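Long-range contact in packaging enzyme P4 (Pseudomonas phage phi13, PDB 4BLP), which probably hydrolyses nucleoside triphosphates as a hexameric RecA-like helicase that packages RNA into the capsid of a double-stranded RNA phage: residues Leu201-Phe215 with Ile245-Ile257. Numbering follows the deposited sequence.
Sequences LLLATADYRVVIDSF and ICAELGVLLVAAI. With GOL (glycerol), chain J.
With CG anti to the carbonyl carbon, beside the backbone N (chi1 -86°), Phe215 lays one ring face over Ala255: the CB of Ala255 stands 3.5 Å from the ring centroid and 5° off its normal, a centred CH-pi contact. Leu253, its CG likewise turned (chi1 -64°), sends CD2 to 3.7 Å from Val210 CG1 and equally close to Ala204 CB, while the Leu201 and Val251 side chains cross at about a right angle, CD2 of Leu201 3.8 Å from CG2 of Val251. Strands 210-213 and 252-257 are parallel neighbours, bridged at Val211 with Val254 and Ile212 with Ala255. Ile212 N donates to Val254 O (2.8 Å), Ala256 N to Ile212 O (3.0 Å), and Phe215 N to Ala256 O (2.9 Å), the last continuing the pairing beyond a cis peptide before Ser214. Helix 233-248 lies in the crossover between the strands, the beta-alpha-beta arrangement of a RecA-like P-loop NTPase core; Ala256 touches the probable Walker A loop. Near the start of strand 252-257, the Arg209 guanidinium has Leu252 CD2 over one face; at its edge O2 of a glycerol, probably from the crystallisation liquor, accepts from both NH1 and NH2. One water accepts from Arg209 NH1 and Val210 N and donates to Leu252 O.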
# COMPACT_ATOMS: atom_id res chain seq x y z
N LEU D 201 -22.04 -12.35 -24.10
CA LEU D 201 -21.99 -13.79 -24.42
C LEU D 201 -23.34 -14.29 -24.92
O LEU D 201 -23.38 -15.12 -25.83
CB LEU D 201 -21.55 -14.60 -23.19
CG LEU D 201 -20.08 -14.30 -22.76
CD1 LEU D 201 -19.74 -15.07 -21.47
CD2 LEU D 201 -19.10 -14.71 -23.93
N LEU D 202 -24.44 -13.81 -24.33
CA LEU D 202 -25.78 -14.24 -24.79
C LEU D 202 -26.04 -13.80 -26.23
O LEU D 202 -26.47 -14.62 -27.07
CB LEU D 202 -26.87 -13.69 -23.85
CG LEU D 202 -27.00 -14.45 -22.52
CD1 LEU D 202 -27.73 -13.55 -21.45
CD2 LEU D 202 -27.77 -15.74 -22.74
N LEU D 203 -25.77 -12.54 -26.54
CA LEU D 203 -25.96 -12.01 -27.89
C LEU D 203 -25.06 -12.72 -28.91
O LEU D 203 -25.53 -13.12 -29.95
CB LEU D 203 -25.66 -10.52 -27.90
CG LEU D 203 -26.76 -9.65 -27.27
CD1 LEU D 203 -26.21 -8.30 -26.95
CD2 LEU D 203 -28.04 -9.57 -28.19
N ALA D 204 -23.77 -12.92 -28.58
CA ALA D 204 -22.86 -13.59 -29.51
C ALA D 204 -23.27 -15.06 -29.73
O ALA D 204 -23.24 -15.56 -30.87
CB ALA D 204 -21.43 -13.50 -28.98
N THR D 205 -23.70 -15.74 -28.65
CA THR D 205 -24.15 -17.14 -28.75
C THR D 205 -25.41 -17.21 -29.64
O THR D 205 -25.59 -18.20 -30.38
CB THR D 205 -24.38 -17.73 -27.34
OG1 THR D 205 -23.11 -17.71 -26.64
CG2 THR D 205 -24.89 -19.19 -27.35
N ALA D 206 -26.25 -16.14 -29.56
CA ALA D 206 -27.49 -16.01 -30.37
C ALA D 206 -27.21 -15.49 -31.78
O ALA D 206 -28.14 -15.09 -32.50
CB ALA D 206 -28.47 -15.09 -29.66
N ASP D 207 -25.93 -15.50 -32.18
CA ASP D 207 -25.42 -15.17 -33.53
C ASP D 207 -25.55 -13.69 -33.92
O ASP D 207 -25.65 -13.36 -35.11
CB ASP D 207 -26.11 -16.05 -34.63
CG ASP D 207 -25.27 -16.19 -35.90
OD1 ASP D 207 -24.02 -16.07 -35.82
OD2 ASP D 207 -25.87 -16.37 -36.98
N TYR D 208 -25.52 -12.78 -32.92
CA TYR D 208 -25.45 -11.35 -33.18
C TYR D 208 -23.99 -10.94 -33.32
O TYR D 208 -23.14 -11.41 -32.55
CB TYR D 208 -26.05 -10.54 -32.01
CG TYR D 208 -27.54 -10.58 -31.91
CD1 TYR D 208 -28.19 -11.67 -31.32
CD2 TYR D 208 -28.31 -9.52 -32.36
CE1 TYR D 208 -29.59 -11.72 -31.26
CE2 TYR D 208 -29.70 -9.55 -32.27
CZ TYR D 208 -30.34 -10.67 -31.75
OH TYR D 208 -31.71 -10.70 -31.63
N ARG D 209 -23.72 -10.00 -34.23
CA ARG D 209 -22.41 -9.35 -34.26
C ARG D 209 -22.53 -8.29 -33.20
O ARG D 209 -23.24 -7.30 -33.41
CB ARG D 209 -22.06 -8.74 -35.64
CG ARG D 209 -20.77 -7.87 -35.59
CD ARG D 209 -19.50 -8.65 -35.16
NE ARG D 209 -19.23 -9.76 -36.09
CZ ARG D 209 -19.15 -11.04 -35.75
NH1 ARG D 209 -19.19 -11.39 -34.46
NH2 ARG D 209 -18.99 -11.97 -36.67
N VAL D 210 -21.86 -8.50 -32.06
CA VAL D 210 -22.00 -7.59 -30.92
C VAL D 210 -20.71 -6.83 -30.70
O VAL D 210 -19.61 -7.40 -30.71
CB VAL D 210 -22.48 -8.36 -29.63
CG1 VAL D 210 -21.68 -9.63 -29.38
CG2 VAL D 210 -22.46 -7.47 -28.38
N VAL D 211 -20.85 -5.53 -30.47
CA VAL D 211 -19.72 -4.63 -30.18
C VAL D 211 -19.95 -4.07 -28.80
O VAL D 211 -21.09 -3.74 -28.46
CB VAL D 211 -19.67 -3.51 -31.26
CG1 VAL D 211 -18.86 -2.31 -30.78
CG2 VAL D 211 -19.17 -4.08 -32.61
N ILE D 212 -18.90 -3.93 -28.01
CA ILE D 212 -18.99 -3.36 -26.66
C ILE D 212 -18.33 -1.99 -26.66
O ILE D 212 -17.13 -1.87 -26.90
CB ILE D 212 -18.38 -4.27 -25.58
CG1 ILE D 212 -19.12 -5.65 -25.61
CG2 ILE D 212 -18.52 -3.62 -24.19
CD1 ILE D 212 -18.17 -6.80 -25.52
N ASP D 213 -19.15 -0.97 -26.34
CA ASP D 213 -18.72 0.41 -26.22
C ASP D 213 -18.95 0.82 -24.77
O ASP D 213 -20.05 1.25 -24.44
CB ASP D 213 -19.50 1.30 -27.20
CG ASP D 213 -19.08 2.75 -27.16
OD1 ASP D 213 -17.98 3.03 -26.62
OD2 ASP D 213 -19.88 3.61 -27.58
N SER D 214 -17.97 0.60 -23.87
CA SER D 214 -16.59 0.18 -24.20
C SER D 214 -15.98 -0.57 -23.01
O SER D 214 -16.68 -0.83 -22.02
CB SER D 214 -15.74 1.43 -24.47
OG SER D 214 -15.53 2.14 -23.25
N PHE D 215 -14.66 -0.83 -23.08
CA PHE D 215 -13.96 -1.46 -21.96
C PHE D 215 -13.26 -0.41 -21.09
O PHE D 215 -12.36 -0.76 -20.32
CB PHE D 215 -12.96 -2.53 -22.50
CG PHE D 215 -13.52 -3.91 -22.75
CD1 PHE D 215 -14.88 -4.16 -22.66
CD2 PHE D 215 -12.67 -4.98 -23.03
CE1 PHE D 215 -15.40 -5.45 -22.89
CE2 PHE D 215 -13.18 -6.29 -23.23
CZ PHE D 215 -14.55 -6.51 -23.17
N ILE D 245 -12.14 -17.20 -22.60
CA ILE D 245 -13.52 -17.62 -22.24
C ILE D 245 -14.35 -17.57 -23.53
O ILE D 245 -15.10 -18.50 -23.83
CB ILE D 245 -14.13 -16.68 -21.13
CG1 ILE D 245 -13.48 -16.99 -19.77
CG2 ILE D 245 -15.69 -16.74 -21.12
CD1 ILE D 245 -13.85 -18.44 -19.18
N CYS D 246 -14.21 -16.49 -24.31
CA CYS D 246 -14.94 -16.41 -25.60
C CYS D 246 -14.55 -17.58 -26.53
O CYS D 246 -15.43 -18.19 -27.16
CB CYS D 246 -14.66 -15.08 -26.30
SG CYS D 246 -15.32 -13.64 -25.46
N ALA D 247 -13.24 -17.89 -26.61
CA ALA D 247 -12.77 -18.99 -27.46
C ALA D 247 -13.39 -20.31 -26.99
O ALA D 247 -13.84 -21.10 -27.83
CB ALA D 247 -11.24 -19.06 -27.44
N GLU D 248 -13.40 -20.57 -25.67
CA GLU D 248 -13.98 -21.81 -25.12
C GLU D 248 -15.48 -21.93 -25.51
O GLU D 248 -15.97 -23.04 -25.77
CB GLU D 248 -13.81 -21.81 -23.59
CG GLU D 248 -14.51 -22.98 -22.89
CD GLU D 248 -14.02 -24.36 -23.26
OE1 GLU D 248 -12.89 -24.49 -23.79
OE2 GLU D 248 -14.76 -25.33 -23.00
N LEU D 249 -16.19 -20.79 -25.53
CA LEU D 249 -17.63 -20.76 -25.82
C LEU D 249 -17.93 -20.63 -27.33
O LEU D 249 -19.10 -20.60 -27.72
CB LEU D 249 -18.27 -19.60 -25.02
CG LEU D 249 -18.07 -19.70 -23.47
CD1 LEU D 249 -18.55 -18.45 -22.78
CD2 LEU D 249 -18.79 -20.96 -22.91
N GLY D 250 -16.88 -20.58 -28.15
CA GLY D 250 -16.98 -20.50 -29.61
C GLY D 250 -17.63 -19.22 -30.11
O GLY D 250 -18.28 -19.22 -31.16
N VAL D 251 -17.41 -18.11 -29.42
CA VAL D 251 -18.00 -16.83 -29.82
C VAL D 251 -16.91 -15.81 -30.09
O VAL D 251 -15.76 -15.98 -29.65
CB VAL D 251 -19.01 -16.28 -28.77
CG1 VAL D 251 -20.19 -17.24 -28.59
CG2 VAL D 251 -18.32 -15.96 -27.41
N LEU D 252 -17.29 -14.71 -30.76
CA LEU D 252 -16.39 -13.59 -30.97
C LEU D 252 -17.04 -12.34 -30.40
O LEU D 252 -18.19 -12.02 -30.77
CB LEU D 252 -16.06 -13.39 -32.47
CG LEU D 252 -15.24 -12.13 -32.78
CD1 LEU D 252 -13.81 -12.25 -32.23
CD2 LEU D 252 -15.13 -11.93 -34.31
N LEU D 253 -16.34 -11.64 -29.50
CA LEU D 253 -16.78 -10.36 -28.98
C LEU D 253 -15.86 -9.30 -29.54
O LEU D 253 -14.67 -9.56 -29.73
CB LEU D 253 -16.75 -10.28 -27.42
CG LEU D 253 -17.70 -11.24 -26.69
CD1 LEU D 253 -17.66 -11.00 -25.18
CD2 LEU D 253 -19.10 -11.16 -27.24
N VAL D 254 -16.41 -8.11 -29.80
CA VAL D 254 -15.63 -6.97 -30.30
C VAL D 254 -15.74 -5.89 -29.24
O VAL D 254 -16.85 -5.64 -28.76
CB VAL D 254 -16.12 -6.47 -31.68
CG1 VAL D 254 -15.27 -5.27 -32.14
CG2 VAL D 254 -16.06 -7.62 -32.71
N ALA D 255 -14.62 -5.29 -28.82
CA ALA D 255 -14.74 -4.24 -27.79
C ALA D 255 -13.83 -3.07 -28.07
O ALA D 255 -12.68 -3.30 -28.45
CB ALA D 255 -14.39 -4.83 -26.43
N ALA D 256 -14.32 -1.84 -27.84
CA ALA D 256 -13.48 -0.63 -27.93
C ALA D 256 -12.68 -0.48 -26.64
O ALA D 256 -13.22 -0.70 -25.54
CB ALA D 256 -14.35 0.61 -28.15
N ILE D 257 -11.41 -0.10 -26.75
CA ILE D 257 -10.62 0.13 -25.55
C ILE D 257 -9.60 1.24 -25.79
O ILE D 257 -9.05 1.36 -26.88
CB ILE D 257 -9.94 -1.20 -25.08
CG1 ILE D 257 -9.41 -1.10 -23.65
CG2 ILE D 257 -8.85 -1.70 -26.07
CD1 ILE D 257 -9.04 -2.50 -23.05
C1 GOL J . -21.92 -13.54 -34.82
O1 GOL J . -22.02 -13.96 -36.17
C2 GOL J . -20.84 -14.33 -34.13
O2 GOL J . -19.59 -14.06 -34.78
C3 GOL J . -20.72 -14.03 -32.66
O3 GOL J . -19.89 -15.00 -32.01
O HOH W 1 -21.64 -20.09 -26.74
O HOH W 2 -19.39 -9.94 -32.02